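Long-range contacts in nigerythrin (Desulfovibrio vulgaris subsp. vulgaris, PDB 1YUZ), which shows NADH peroxidase activity in vitro and carries, in each subunit, a hemerythrin-like diiron centre and a rubredoxin-like iron site: residues 47-51 with 66-70; 26-32 with 125-130; 108-112 with 156-160; 53-59 with 101-107. One frame throughout, in Å; residues are numbered along the deposited sequence.

Contact 1 (47-51 with 66-70)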
loop_
_atom_site.group_PDB
_atom_site.type_symbol
_atom_site.label_atom_id
_atom_site.label_comp_id
_atom_site.label_asym_id
_atom_site.label_seq_id
_atom_site.Cartn_x
_atom_site.Cartn_y
_atom_site.Cartn_z
ATOM N N TYR B 47 -0.150 8.818 -13.948
ATOM C CA TYR B 47 -1.412 8.102 -13.845
ATOM C C TYR B 47 -2.193 8.125 -15.143
ATOM O O TYR B 47 -2.903 7.172 -15.466
ATOM C CB TYR B 47 -2.237 8.690 -12.709
ATOM C CG TYR B 47 -1.597 8.469 -11.358
ATOM C CD1 TYR B 47 -2.026 9.177 -10.240
ATOM C CD2 TYR B 47 -0.560 7.542 -11.198
ATOM C CE1 TYR B 47 -1.440 8.972 -8.995
ATOM C CE2 TYR B 47 0.032 7.328 -9.957
ATOM C CZ TYR B 47 -0.415 8.046 -8.863
ATOM O OH TYR B 47 0.163 7.844 -7.633
ATOM N N THR B 48 -2.062 9.215 -15.887
ATOM C CA THR B 48 -2.742 9.332 -17.166
ATOM C C THR B 48 -2.135 8.308 -18.128
ATOM O O THR B 48 -2.855 7.634 -18.868
ATOM C CB THR B 48 -2.592 10.756 -17.722
ATOM O OG1 THR B 48 -3.270 11.664 -16.847
ATOM C CG2 THR B 48 -3.189 10.863 -19.121
ATOM N N ALA B 49 -0.812 8.176 -18.103
ATOM C CA ALA B 49 -0.150 7.202 -18.963
ATOM C C ALA B 49 -0.517 5.788 -18.497
ATOM O O ALA B 49 -0.771 4.900 -19.312
ATOM C CB ALA B 49 1.358 7.400 -18.921
ATOM N N PHE B 50 -0.544 5.579 -17.184
ATOM C CA PHE B 50 -0.896 4.270 -16.636
ATOM C C PHE B 50 -2.320 3.874 -17.034
ATOM O O PHE B 50 -2.592 2.708 -17.319
ATOM C CB PHE B 50 -0.787 4.281 -15.110
ATOM C CG PHE B 50 0.628 4.264 -14.585
ATOM C CD1 PHE B 50 0.856 4.287 -13.215
ATOM C CD2 PHE B 50 1.726 4.201 -15.443
ATOM C CE1 PHE B 50 2.149 4.245 -12.700
ATOM C CE2 PHE B 50 3.026 4.158 -14.931
ATOM C CZ PHE B 50 3.234 4.181 -13.558
ATOM N N ALA B 51 -3.231 4.844 -17.046
ATOM C CA ALA B 51 -4.620 4.578 -17.412
ATOM C C ALA B 51 -4.717 4.131 -18.864
ATOM O O ALA B 51 -5.399 3.158 -19.182
ATOM C CB ALA B 51 -5.466 5.824 -17.199
ATOM N N PHE B 66 -6.972 4.697 -12.301
ATOM C CA PHE B 66 -5.865 5.598 -12.608
ATOM C C PHE B 66 -6.398 6.953 -13.064
ATOM O O PHE B 66 -5.835 7.992 -12.729
ATOM C CB PHE B 66 -4.964 5.002 -13.697
ATOM C CG PHE B 66 -3.981 3.980 -13.188
ATOM C CD1 PHE B 66 -3.877 2.733 -13.796
ATOM C CD2 PHE B 66 -3.133 4.275 -12.123
ATOM C CE1 PHE B 66 -2.944 1.797 -13.353
ATOM C CE2 PHE B 66 -2.197 3.343 -11.676
ATOM C CZ PHE B 66 -2.105 2.107 -12.293
ATOM N N GLU B 67 -7.490 6.943 -13.822
ATOM C CA GLU B 67 -8.078 8.187 -14.303
ATOM C C GLU B 67 -8.664 8.983 -13.143
ATOM O O GLU B 67 -8.513 10.203 -13.081
ATOM C CB GLU B 67 -9.141 7.878 -15.359
ATOM C CG GLU B 67 -8.528 7.257 -16.601
ATOM C CD GLU B 67 -9.540 6.622 -17.536
ATOM O OE1 GLU B 67 -10.701 6.409 -17.129
ATOM O OE2 GLU B 67 -9.156 6.316 -18.686
ATOM N N ALA B 68 -9.315 8.291 -12.214
ATOM C CA ALA B 68 -9.892 8.953 -11.056
ATOM C C ALA B 68 -8.777 9.536 -10.193
ATOM O O ALA B 68 -8.883 10.656 -9.703
ATOM C CB ALA B 68 -10.719 7.963 -10.242
ATOM N N THR B 69 -7.697 8.781 -10.022
ATOM C CA THR B 69 -6.594 9.258 -9.197
ATOM C C THR B 69 -5.861 10.423 -9.862
ATOM O O THR B 69 -5.418 11.348 -9.185
ATOM C CB THR B 69 -5.620 8.118 -8.853
ATOM O OG1 THR B 69 -6.367 6.991 -8.371
ATOM C CG2 THR B 69 -4.673 8.558 -7.748
ATOM N N ALA B 70 -5.741 10.391 -11.184
ATOM C CA ALA B 70 -5.101 11.497 -11.885
ATOM C C ALA B 70 -5.948 12.738 -11.614
ATOM O O ALA B 70 -5.425 13.812 -11.318
ATOM C CB ALA B 70 -5.044 11.219 -13.378
#
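Tyr47 O takes the N-H of Ala51 at 2.8 Å, an ordinary helical bond, while Phe66 CB of the facing helix presses on the same oxygen from 3.5 Å. Helices 29-56 and 60-87 run antiparallel here, their local axes 8.2 Å apart at 165°. Spacing this close is possible because small residues fill the seam: Ala51 CB touches both Phe66 CB and Glu67 CG, and Ala70 CB lies against Tyr47 CB at 3.8 Å. Phe66 is the bulky member. Its ring carries Phe50 CB almost exactly over its centre, 3.5 Å from the centroid, a CH-pi contact, and the Phe50 ring then turns an edge toward that face in an offset edge-to-face pair with planes at 66°. With CG anti to its own carbonyl carbon (chi1 -74°), Phe50 sends its ring on past Phe66 toward Ser110 and Asn107. Helices 29-56 and 60-87 are the first two of the ferritin-like four-helix bundle, and the far end of the contact reaches the diiron site. Thr69 CG2 meets Tyr47 CE1 at 3.5 Å, and the hydroxyl beyond that ring is hydrogen-bonded to Glu115, a ligand of the iron(II) ion, which makes Tyr47 a second-shell residue. Tyrosine suits the place because its ring packs while its hydroxyl reaches a polar partner. Thr69, whose side chain is about 4 Å from the same iron, turns its methyl to Tyr47 and bonds OG1 back to Leu65 O, hiding its polarity within its own helix. On the outer side the aliphatic part of Glu67 covers Ala51, and its carboxylate goes on to a salt bridge with Arg55.

Contact 2 (26-32 with 125-130)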
loop_
_atom_site.group_PDB
_atom_site.type_symbol
_atom_site.label_atom_id
_atom_site.label_comp_id
_atom_site.label_asym_id
_atom_site.label_seq_id
_atom_site.Cartn_x
_atom_site.Cartn_y
_atom_site.Cartn_z
ATOM N N VAL B 26 13.075 20.326 2.058
ATOM C CA VAL B 26 12.107 21.254 2.624
ATOM C C VAL B 26 12.611 22.688 2.624
ATOM O O VAL B 26 13.647 22.995 3.214
ATOM C CB VAL B 26 11.745 20.864 4.070
ATOM C CG1 VAL B 26 10.749 21.858 4.646
ATOM C CG2 VAL B 26 11.163 19.459 4.097
ATOM N N GLY B 27 11.870 23.561 1.952
ATOM C CA GLY B 27 12.231 24.964 1.899
ATOM C C GLY B 27 11.118 25.751 2.556
ATOM O O GLY B 27 10.456 25.248 3.464
ATOM N N SER B 28 10.913 26.986 2.116
ATOM C CA SER B 28 9.846 27.803 2.676
ATOM C C SER B 28 8.535 27.164 2.234
ATOM O O SER B 28 8.513 26.372 1.292
ATOM C CB SER B 28 9.924 29.229 2.133
ATOM O OG SER B 28 9.666 29.248 0.742
ATOM N N THR B 29 7.442 27.504 2.904
ATOM C CA THR B 29 6.158 26.932 2.522
ATOM C C THR B 29 5.829 27.274 1.071
ATOM O O THR B 29 5.259 26.457 0.351
ATOM C CB THR B 29 5.039 27.415 3.456
ATOM O OG1 THR B 29 5.230 26.835 4.752
ATOM C CG2 THR B 29 3.675 27.003 2.919
ATOM N N LEU B 30 6.201 28.473 0.632
ATOM C CA LEU B 30 5.949 28.869 -0.747
ATOM C C LEU B 30 6.685 27.917 -1.683
ATOM O O LEU B 30 6.123 27.444 -2.671
ATOM C CB LEU B 30 6.428 30.301 -1.002
ATOM C CG LEU B 30 6.285 30.761 -2.456
ATOM C CD1 LEU B 30 4.820 30.692 -2.869
ATOM C CD2 LEU B 30 6.821 32.176 -2.617
ATOM N N GLU B 31 7.951 27.645 -1.373
ATOM C CA GLU B 31 8.750 26.738 -2.186
ATOM C C GLU B 31 8.163 25.329 -2.140
ATOM O O GLU B 31 8.129 24.632 -3.154
ATOM C CB GLU B 31 10.202 26.708 -1.690
ATOM C CG GLU B 31 10.933 28.040 -1.809
ATOM C CD GLU B 31 12.365 27.974 -1.302
ATOM O OE1 GLU B 31 12.576 27.540 -0.151
ATOM O OE2 GLU B 31 13.283 28.364 -2.056
ATOM N N ASN B 32 7.693 24.915 -0.965
ATOM C CA ASN B 32 7.116 23.585 -0.813
ATOM C C ASN B 32 5.830 23.438 -1.612
ATOM O O ASN B 32 5.573 22.387 -2.197
ATOM C CB ASN B 32 6.870 23.275 0.662
ATOM C CG ASN B 32 8.148 23.295 1.471
ATOM O OD1 ASN B 32 9.230 23.052 0.935
ATOM N ND2 ASN B 32 8.032 23.571 2.764
ATOM N N ALA B 125 6.196 16.290 5.726
ATOM C CA ALA B 125 7.325 17.215 5.849
ATOM C C ALA B 125 6.869 18.643 5.577
ATOM O O ALA B 125 7.243 19.578 6.294
ATOM C CB ALA B 125 8.432 16.832 4.872
ATOM N N PHE B 126 6.064 18.812 4.534
ATOM C CA PHE B 126 5.560 20.129 4.166
ATOM C C PHE B 126 4.551 20.643 5.186
ATOM O O PHE B 126 4.499 21.840 5.468
ATOM C CB PHE B 126 4.913 20.073 2.783
ATOM C CG PHE B 126 5.889 19.864 1.658
ATOM C CD1 PHE B 126 5.426 19.654 0.364
ATOM C CD2 PHE B 126 7.266 19.901 1.879
ATOM C CE1 PHE B 126 6.310 19.485 -0.694
ATOM C CE2 PHE B 126 8.161 19.733 0.823
ATOM C CZ PHE B 126 7.682 19.525 -0.463
ATOM N N ILE B 127 3.742 19.744 5.734
ATOM C CA ILE B 127 2.763 20.132 6.740
ATOM C C ILE B 127 3.496 20.656 7.969
ATOM O O ILE B 127 3.146 21.701 8.512
ATOM C CB ILE B 127 1.878 18.934 7.148
ATOM C CG1 ILE B 127 0.972 18.542 5.975
ATOM C CG2 ILE B 127 1.053 19.284 8.382
ATOM C CD1 ILE B 127 0.246 17.235 6.176
ATOM N N ARG B 128 4.518 19.927 8.402
ATOM C CA ARG B 128 5.287 20.333 9.568
ATOM C C ARG B 128 5.905 21.712 9.369
ATOM O O ARG B 128 5.848 22.557 10.263
ATOM C CB ARG B 128 6.389 19.314 9.860
ATOM C CG ARG B 128 7.230 19.666 11.071
ATOM C CD ARG B 128 6.398 19.675 12.344
ATOM N NE ARG B 128 7.119 20.300 13.451
ATOM C CZ ARG B 128 6.694 20.321 14.711
ATOM N NH1 ARG B 128 5.544 19.747 15.039
ATOM N NH2 ARG B 128 7.421 20.917 15.645
ATOM N N LYS B 129 6.492 21.942 8.199
ATOM C CA LYS B 129 7.114 23.229 7.913
ATOM C C LYS B 129 6.062 24.334 7.933
ATOM O O LYS B 129 6.307 25.414 8.466
ATOM C CB LYS B 129 7.816 23.203 6.553
ATOM C CG LYS B 129 8.496 24.517 6.170
ATOM C CD LYS B 129 9.684 24.833 7.069
ATOM C CE LYS B 129 10.417 26.080 6.599
ATOM N NZ LYS B 129 11.646 26.339 7.403
ATOM N N ALA B 130 4.895 24.068 7.353
ATOM C CA ALA B 130 3.815 25.053 7.329
ATOM C C ALA B 130 3.375 25.364 8.757
ATOM O O ALA B 130 3.072 26.509 9.085
ATOM C CB ALA B 130 2.636 24.527 6.513
HETATM O O HOH W 1 5.484 23.981 3.943
#
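Asn32 lies flat on Phe126: the amide and ring planes are only 7° apart, and Asn32 CB sits over the ring centre, 3.6 Å from the centroid in a CH-pi contact. The carboxamide continues over the same face toward CD2 and CE2. What holds it flat is the loop before the helix, since Asn32 OD1 takes Gly27 N at 2.9 Å in the carbonyl plane, on a lone pair, and Asn32 ND2 makes a weak bond back to Gly27 O. Asparagine fits because it can stack and donate and accept at once. At the edge of the same ring, near its plane, stands Val26 CG2, which also touches Ala125 CB at 3.9 Å.

Lys129 crosses the Asn32 side chain at about a right angle. Its chain bends at chi2 (67°), bringing Lys129 CE to 3.2 Å from Gly27 O, with Val26 CG1 against Lys129 CB. A water joins the two segments, donating to Thr29 OG1 and to Phe126 O and accepting from Asn32 ND2 at 2.8 Å; Thr29 OG1 is also bonded to Glu133. Ser28 and Glu31 form a capping box: Glu31 N donates to Ser28 OG, and Ser28 N to Glu31 OE1 at 2.9 Å. So begins the first helix of the diiron-binding bundle, packed against its third.

Contact 3 (108-112 with 156-160)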
loop_
_atom_site.group_PDB
_atom_site.type_symbol
_atom_site.label_atom_id
_atom_site.label_comp_id
_atom_site.label_asym_id
_atom_site.label_seq_id
_atom_site.Cartn_x
_atom_site.Cartn_y
_atom_site.Cartn_z
ATOM N N LEU B 108 0.645 -0.270 -10.891
ATOM C CA LEU B 108 -0.091 -0.140 -9.640
ATOM C C LEU B 108 0.895 -0.061 -8.478
ATOM O O LEU B 108 0.684 0.690 -7.536
ATOM C CB LEU B 108 -1.035 -1.327 -9.444
ATOM C CG LEU B 108 -2.314 -1.306 -10.282
ATOM C CD1 LEU B 108 -2.996 -2.661 -10.203
ATOM C CD2 LEU B 108 -3.242 -0.213 -9.783
ATOM N N ILE B 109 1.975 -0.837 -8.546
ATOM C CA ILE B 109 2.986 -0.814 -7.492
ATOM C C ILE B 109 3.718 0.534 -7.510
ATOM O O ILE B 109 3.974 1.122 -6.460
ATOM C CB ILE B 109 4.001 -1.974 -7.664
ATOM C CG1 ILE B 109 3.309 -3.315 -7.385
ATOM C CG2 ILE B 109 5.199 -1.768 -6.743
ATOM C CD1 ILE B 109 2.807 -3.484 -5.950
ATOM N N SER B 110 4.048 1.024 -8.701
ATOM C CA SER B 110 4.713 2.317 -8.822
ATOM C C SER B 110 3.800 3.384 -8.225
ATOM O O SER B 110 4.246 4.270 -7.496
ATOM C CB SER B 110 4.985 2.628 -10.295
ATOM O OG SER B 110 5.527 3.927 -10.454
ATOM N N GLY B 111 2.513 3.294 -8.537
ATOM C CA GLY B 111 1.563 4.246 -8.000
ATOM C C GLY B 111 1.507 4.163 -6.486
ATOM O O GLY B 111 1.592 5.180 -5.800
ATOM N N ALA B 112 1.379 2.951 -5.956
ATOM C CA ALA B 112 1.312 2.769 -4.515
ATOM C C ALA B 112 2.549 3.330 -3.827
ATOM O O ALA B 112 2.440 4.003 -2.802
ATOM C CB ALA B 112 1.150 1.296 -4.184
ATOM N N TYR B 156 -4.806 1.378 -4.820
ATOM C CA TYR B 156 -3.891 0.745 -5.760
ATOM C C TYR B 156 -3.526 -0.665 -5.313
ATOM O O TYR B 156 -3.453 -1.578 -6.131
ATOM C CB TYR B 156 -2.626 1.590 -5.917
ATOM C CG TYR B 156 -2.800 2.823 -6.784
ATOM C CD1 TYR B 156 -2.025 3.961 -6.567
ATOM C CD2 TYR B 156 -3.688 2.828 -7.862
ATOM C CE1 TYR B 156 -2.121 5.069 -7.402
ATOM C CE2 TYR B 156 -3.792 3.931 -8.706
ATOM C CZ TYR B 156 -3.005 5.045 -8.472
ATOM O OH TYR B 156 -3.089 6.127 -9.323
ATOM N N LEU B 157 -3.296 -0.851 -4.017
ATOM C CA LEU B 157 -2.952 -2.176 -3.517
ATOM C C LEU B 157 -4.144 -3.122 -3.640
ATOM O O LEU B 157 -3.979 -4.296 -3.964
ATOM C CB LEU B 157 -2.472 -2.088 -2.064
ATOM C CG LEU B 157 -1.170 -1.297 -1.882
ATOM C CD1 LEU B 157 -0.905 -1.045 -0.411
ATOM C CD2 LEU B 157 -0.015 -2.057 -2.503
ATOM N N ALA B 158 -5.348 -2.613 -3.395
ATOM C CA ALA B 158 -6.551 -3.435 -3.514
ATOM C C ALA B 158 -6.704 -3.877 -4.966
ATOM O O ALA B 158 -7.011 -5.035 -5.249
ATOM C CB ALA B 158 -7.777 -2.640 -3.079
ATOM N N ALA B 159 -6.484 -2.949 -5.890
ATOM C CA ALA B 159 -6.600 -3.252 -7.312
ATOM C C ALA B 159 -5.542 -4.264 -7.732
ATOM O O ALA B 159 -5.791 -5.121 -8.577
ATOM C CB ALA B 159 -6.454 -1.977 -8.126
ATOM N N TYR B 160 -4.358 -4.161 -7.138
ATOM C CA TYR B 160 -3.262 -5.074 -7.439
ATOM C C TYR B 160 -3.621 -6.481 -6.957
ATOM O O TYR B 160 -3.419 -7.463 -7.670
ATOM C CB TYR B 160 -1.992 -4.584 -6.738
ATOM C CG TYR B 160 -0.760 -5.441 -6.936
ATOM C CD1 TYR B 160 0.111 -5.214 -8.002
ATOM C CD2 TYR B 160 -0.429 -6.435 -6.016
ATOM C CE1 TYR B 160 1.286 -5.948 -8.137
ATOM C CE2 TYR B 160 0.740 -7.176 -6.144
ATOM C CZ TYR B 160 1.592 -6.921 -7.203
ATOM O OH TYR B 160 2.770 -7.621 -7.302
#
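Leu108 is the main bump on its helix, wedged between Tyr156 and Tyr160 of the facing one: Leu108 CD2 packs against Tyr156 CD2 at 3.6 Å, and CD1 rests on the backbone at Tyr160 N, with Ala159 CB beside the two methyls. This joins the third and fourth helices of the ferritin fold, antiparallel at 159° with local axes 9.0 Å apart. The matching hollow is at Gly111. Having no side chain, it leaves room for the Tyr156 ring to settle on the backbone, with Tyr156 CD1 3.5 Å from Gly111 C; a chi1 of -77°, CG anti to the carbonyl carbon, directs the ring there. Tyr156 also meets Tyr47 and Phe66, so it fills the core between helices close to the iron(II) ligand Glu115. Next along, the small Ala112 offers its CB to Leu157 CD2 at 3.9 Å. Leu157 itself packs on Leu157 of the second subunit.

Tyr160 swings the other way, CG anti to its backbone N (chi1 179°), and its ring turns one face to Ile109. Its hydroxyl is hydrogen-bonded to Lys146 of the second subunit, so the ring serves packing and the dimer interface together. Ile109 CD1 lies over that face, offset toward the rim, 3.8 Å from the Tyr160 centroid, while Ile109 CG1 touches Tyr160 CE1 at 3.4 Å.

Contact 4 (53-59 with 101-107)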
loop_
_atom_site.group_PDB
_atom_site.type_symbol
_atom_site.label_atom_id
_atom_site.label_comp_id
_atom_site.label_asym_id
_atom_site.label_seq_id
_atom_site.Cartn_x
_atom_site.Cartn_y
_atom_site.Cartn_z
ATOM N N ALA B 53 -2.427 2.777 -20.675
ATOM C CA ALA B 53 -1.822 1.455 -20.796
ATOM C C ALA B 53 -2.757 0.378 -20.249
ATOM O O ALA B 53 -2.897 -0.690 -20.841
ATOM C CB ALA B 53 -0.488 1.420 -20.057
ATOM N N ALA B 54 -3.401 0.662 -19.119
ATOM C CA ALA B 54 -4.319 -0.296 -18.511
ATOM C C ALA B 54 -5.440 -0.662 -19.481
ATOM O O ALA B 54 -5.798 -1.833 -19.610
ATOM C CB ALA B 54 -4.905 0.278 -17.225
ATOM N N ARG B 55 -5.996 0.337 -20.159
ATOM C CA ARG B 55 -7.066 0.076 -21.115
ATOM C C ARG B 55 -6.568 -0.806 -22.251
ATOM O O ARG B 55 -7.254 -1.740 -22.667
ATOM C CB ARG B 55 -7.626 1.391 -21.669
ATOM C CG ARG B 55 -8.516 2.121 -20.676
ATOM C CD ARG B 55 -9.077 3.423 -21.225
ATOM N NE ARG B 55 -9.919 4.088 -20.233
ATOM C CZ ARG B 55 -11.126 3.669 -19.867
ATOM N NH1 ARG B 55 -11.656 2.582 -20.417
ATOM N NH2 ARG B 55 -11.801 4.328 -18.936
ATOM N N GLU B 56 -5.375 -0.515 -22.755
ATOM C CA GLU B 56 -4.814 -1.307 -23.841
ATOM C C GLU B 56 -4.578 -2.739 -23.375
ATOM O O GLU B 56 -4.732 -3.689 -24.144
ATOM C CB GLU B 56 -3.485 -0.710 -24.305
ATOM C CG GLU B 56 -3.555 0.748 -24.704
ATOM C CD GLU B 56 -2.200 1.300 -25.093
ATOM O OE1 GLU B 56 -1.239 1.104 -24.320
ATOM O OE2 GLU B 56 -2.093 1.932 -26.165
ATOM N N GLN B 57 -4.216 -2.887 -22.105
ATOM C CA GLN B 57 -3.929 -4.202 -21.547
ATOM C C GLN B 57 -5.173 -4.973 -21.112
ATOM O O GLN B 57 -5.070 -6.088 -20.603
ATOM C CB GLN B 57 -2.954 -4.063 -20.377
ATOM C CG GLN B 57 -1.558 -3.627 -20.806
ATOM C CD GLN B 57 -0.607 -3.440 -19.635
ATOM O OE1 GLN B 57 -0.559 -4.265 -18.723
ATOM N NE2 GLN B 57 0.167 -2.362 -19.666
ATOM N N GLY B 58 -6.346 -4.380 -21.311
ATOM C CA GLY B 58 -7.581 -5.055 -20.952
ATOM C C GLY B 58 -8.056 -4.894 -19.521
ATOM O O GLY B 58 -8.929 -5.637 -19.074
ATOM N N TYR B 59 -7.488 -3.934 -18.796
ATOM C CA TYR B 59 -7.888 -3.693 -17.412
ATOM C C TYR B 59 -8.688 -2.396 -17.359
ATOM O O TYR B 59 -8.177 -1.364 -16.918
ATOM C CB TYR B 59 -6.658 -3.559 -16.511
ATOM C CG TYR B 59 -5.739 -4.761 -16.483
ATOM C CD1 TYR B 59 -4.545 -4.768 -17.206
ATOM C CD2 TYR B 59 -6.030 -5.866 -15.685
ATOM C CE1 TYR B 59 -3.657 -5.841 -17.120
ATOM C CE2 TYR B 59 -5.154 -6.942 -15.595
ATOM C CZ TYR B 59 -3.968 -6.921 -16.310
ATOM O OH TYR B 59 -3.074 -7.961 -16.183
ATOM N N ALA B 101 4.714 3.739 -19.404
ATOM C CA ALA B 101 3.801 2.922 -18.619
ATOM C C ALA B 101 4.236 1.493 -18.910
ATOM O O ALA B 101 4.477 1.143 -20.063
ATOM C CB ALA B 101 2.371 3.135 -19.079
ATOM N N TYR B 102 4.357 0.671 -17.876
ATOM C CA TYR B 102 4.768 -0.710 -18.079
ATOM C C TYR B 102 3.590 -1.640 -17.824
ATOM O O TYR B 102 2.446 -1.253 -18.045
ATOM C CB TYR B 102 5.948 -1.035 -17.161
ATOM C CG TYR B 102 7.102 -0.076 -17.356
ATOM C CD1 TYR B 102 7.197 1.095 -16.608
ATOM C CD2 TYR B 102 8.072 -0.316 -18.326
ATOM C CE1 TYR B 102 8.230 2.006 -16.824
ATOM C CE2 TYR B 102 9.106 0.588 -18.551
ATOM C CZ TYR B 102 9.178 1.744 -17.795
ATOM O OH TYR B 102 10.198 2.639 -18.017
ATOM N N SER B 103 3.856 -2.865 -17.384
ATOM C CA SER B 103 2.765 -3.791 -17.115
ATOM C C SER B 103 1.881 -3.198 -16.030
ATOM O O SER B 103 2.366 -2.541 -15.107
ATOM C CB SER B 103 3.305 -5.152 -16.686
ATOM O OG SER B 103 3.949 -5.780 -17.779
ATOM N N CYS B 104 0.582 -3.439 -16.146
ATOM C CA CYS B 104 -0.383 -2.887 -15.210
ATOM C C CYS B 104 -0.075 -3.137 -13.741
ATOM O O CYS B 104 -0.184 -2.220 -12.923
ATOM C CB CYS B 104 -1.779 -3.407 -15.542
ATOM S SG CYS B 104 -3.087 -2.491 -14.722
ATOM N N ASP B 105 0.308 -4.361 -13.397
ATOM C CA ASP B 105 0.603 -4.662 -12.003
ATOM C C ASP B 105 1.756 -3.810 -11.486
ATOM O O ASP B 105 1.680 -3.262 -10.389
ATOM C CB ASP B 105 0.877 -6.170 -11.810
ATOM C CG ASP B 105 2.125 -6.660 -12.532
ATOM O OD1 ASP B 105 2.395 -6.221 -13.671
ATOM O OD2 ASP B 105 2.829 -7.521 -11.955
ATOM N N LEU B 106 2.806 -3.664 -12.284
ATOM C CA LEU B 106 3.944 -2.853 -11.874
ATOM C C LEU B 106 3.568 -1.376 -11.800
ATOM O O LEU B 106 4.104 -0.637 -10.974
ATOM C CB LEU B 106 5.120 -3.062 -12.829
ATOM C CG LEU B 106 5.750 -4.456 -12.748
ATOM C CD1 LEU B 106 6.880 -4.559 -13.751
ATOM C CD2 LEU B 106 6.259 -4.713 -11.342
ATOM N N ASN B 107 2.640 -0.941 -12.648
ATOM C CA ASN B 107 2.214 0.452 -12.608
ATOM C C ASN B 107 1.456 0.700 -11.306
ATOM O O ASN B 107 1.602 1.753 -10.689
ATOM C CB ASN B 107 1.329 0.798 -13.805
ATOM C CG ASN B 107 2.068 0.700 -15.123
ATOM O OD1 ASN B 107 3.296 0.754 -15.162
ATOM N ND2 ASN B 107 1.321 0.571 -16.210
HETATM O O HOH W 2 -0.344 -6.933 -15.269
#
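The Tyr59 ring receives Cys104 obliquely, Cys104 CB at 3.5 Å from Tyr59 CE1 and SG 4.2 Å from the centroid, 30° off the ring normal, a sulfur-aromatic contact. The sulfur points anti to the Cys104 backbone N, which puts it near both this ring and Ala54 CB. The Gln57 carboxamide, the second flat group, works through its ends: Gln57 NE2 donates to Tyr102 O at 3.0 Å, with that oxygen within 4° of the amide plane but NE2 above the Tyr102 carbonyl plane, and Gln57 OE1 accepts Cys104 N at 2.9 Å. The contact closes one end of the antiparallel helical bundle, where helix 29-56 finishes and helix 104-132 starts with Cys104. Ser103 holds the N-cap position, though its side chain makes no capping bond. Glutamine suits its spot, since its extended chain spans the distance and offers donor and acceptor together.

Gly58, with a positive phi of 87°, terminates the first helix in a Schellman motif, a conformation that glycine adopts easily. Tyr102 O has a second, weak donor in Asn107 ND2, while Asn107 OD1 takes Tyr102 N in return. Small residues let the backbones close up: Ala53 CB and Ala101 CB are tight at 3.5 Å. Tyr59 OH, hydrogen-bonded to Thr14 of the second subunit, also binds a water that accepts from Asp105 N at 3.2 Å.

From the N terminus, contact 2 opens first, at 26-32, and closes only at 125-130, spanning almost the first three bundle helices. Within that span contact 1 joins the first helix to the second across the turn between them, and contact 4 joins the end of the first to the start of the third; these two cross, since 53-59 falls between 47-51 and 66-70, and 101-107 comes after both. Contact 3 opens later, ties the third helix to the fourth, and crosses contact 2. Contacts 1, 3 and 4 touch one another in one half of the bundle, whereas contact 2 lies about 27 Å from contact 1 between centres. Contacts 3 and 4 also meet the second subunit.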